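PDB 2PCS: hypothetical conserved protein from Geobacillus kaustophilus, which is of unknown function but belongs to the CoxG family, related to the Bet v 1-like ligand-binding folds, and probably binds a small ligand. Local coordinates for residues 52-57 with 128-133. Sequence-based numbering, arbitrary orientation.
Sequences IGIAAV and GGVAKL
I54 and V57 meet V130 and L133 through methyl and methine groups. I54 carries much of the contact. Its CB points toward helix 124-148 but itself makes no contact there. I54 CG2 makes a loose approach to V130 CG2, at 4.6 Å. Within the loop, I54 CG2 lies 4.1 Å from V57 CG2. CG1 takes the other branch, anti to the carbonyl carbon (chi1 -63°), and serves as the stem for CD1. CD1 is the working end. I54 CD1 meets L133 CG at 4.1 Å, tip to tip. I54 CD1 also lies 4.2 Å from V130 CG1. The end of I54 thus touches side chains from successive turns of the helix. V130 CG1 is shared: V57 CG2 approaches it to 4.1 Å, and the two valines pass alongside each other in opposite directions. V130 CG1 is anti to its own backbone N (chi1 178°), which directs it at the loop.

A beta turn, closed by V57 N to I54 O at 3.0 Å, brings I54 and V57 to the same side. The loop joins strands 45-52 and 59-71 of the antiparallel sheet. The helix is the long C-terminal one of the Bet v 1-like helix-grip fold. The side chain of V57 also touches V119 and comes within about 4 Å of an unidentified bound ligand. V57 O accepts a hydrogen bond from Y61 OH.

No hydrogen bond or salt bridge crosses between loop and helix. The contacts are few, apolar and near the surface, so these residues are held together by shape and burial, without a directional bond.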
# COMPACT_ATOMS: atom_id res chain seq x y z
N ILE A 52 -5.83 -6.13 -11.70
CA ILE A 52 -4.61 -5.47 -12.02
C ILE A 52 -4.28 -5.67 -13.50
O ILE A 52 -4.09 -6.82 -13.96
CB ILE A 52 -3.51 -5.95 -11.07
CG1 ILE A 52 -3.80 -5.36 -9.68
CG2 ILE A 52 -2.14 -5.51 -11.57
CD1 ILE A 52 -3.50 -6.31 -8.54
N GLY A 53 -4.24 -4.54 -14.22
CA GLY A 53 -3.97 -4.49 -15.66
C GLY A 53 -2.50 -4.49 -16.06
O GLY A 53 -2.17 -4.81 -17.20
N ILE A 54 -1.60 -4.14 -15.14
CA ILE A 54 -0.19 -4.12 -15.48
C ILE A 54 0.13 -5.46 -16.10
O ILE A 54 0.07 -6.48 -15.42
CB ILE A 54 0.73 -3.92 -14.25
CG1 ILE A 54 0.48 -2.57 -13.61
CG2 ILE A 54 2.18 -3.99 -14.65
CD1 ILE A 54 1.09 -2.47 -12.20
N ALA A 55 0.46 -5.44 -17.38
CA ALA A 55 0.91 -6.60 -18.15
C ALA A 55 1.80 -7.63 -17.45
O ALA A 55 1.56 -8.80 -17.53
CB ALA A 55 1.61 -6.12 -19.47
N ALA A 56 2.86 -7.21 -16.78
CA ALA A 56 3.77 -8.21 -16.21
C ALA A 56 3.10 -9.06 -15.12
O ALA A 56 3.58 -10.15 -14.79
CB ALA A 56 5.03 -7.51 -15.63
N VAL A 57 2.04 -8.52 -14.52
CA VAL A 57 1.38 -9.16 -13.37
C VAL A 57 -0.13 -9.25 -13.57
O VAL A 57 -0.86 -9.53 -12.62
CB VAL A 57 1.65 -8.41 -11.99
CG1 VAL A 57 3.09 -8.57 -11.54
CG2 VAL A 57 1.17 -6.97 -12.01
N GLY A 128 10.14 -5.79 -7.17
CA GLY A 128 11.12 -4.83 -7.72
C GLY A 128 10.32 -3.62 -8.19
O GLY A 128 9.78 -2.80 -7.38
N GLY A 129 10.23 -3.54 -9.51
CA GLY A 129 9.73 -2.34 -10.17
C GLY A 129 8.24 -2.21 -10.13
O GLY A 129 7.71 -1.11 -9.91
N VAL A 130 7.54 -3.34 -10.29
CA VAL A 130 6.08 -3.34 -10.07
C VAL A 130 5.68 -2.87 -8.65
O VAL A 130 4.81 -1.99 -8.52
CB VAL A 130 5.43 -4.72 -10.35
CG1 VAL A 130 3.97 -4.63 -10.06
CG2 VAL A 130 5.62 -5.09 -11.78
N ALA A 131 6.32 -3.42 -7.61
CA ALA A 131 6.06 -2.93 -6.23
C ALA A 131 6.32 -1.39 -6.05
O ALA A 131 5.50 -0.66 -5.46
CB ALA A 131 6.91 -3.77 -5.19
N LYS A 132 7.45 -0.89 -6.59
CA LYS A 132 7.69 0.53 -6.58
C LYS A 132 6.63 1.24 -7.35
O LYS A 132 6.16 2.31 -6.92
CB LYS A 132 9.07 0.90 -7.12
CG LYS A 132 9.39 2.39 -6.89
CD LYS A 132 10.71 2.78 -7.57
CE LYS A 132 10.82 4.32 -7.84
NZ LYS A 132 12.28 4.65 -8.14
N LEU A 133 6.22 0.67 -8.48
CA LEU A 133 5.16 1.33 -9.22
C LEU A 133 3.83 1.36 -8.47
O LEU A 133 3.12 2.37 -8.50
CB LEU A 133 5.05 0.81 -10.68
CG LEU A 133 3.73 0.53 -11.46
CD1 LEU A 133 2.53 1.47 -11.30
CD2 LEU A 133 4.04 0.46 -12.95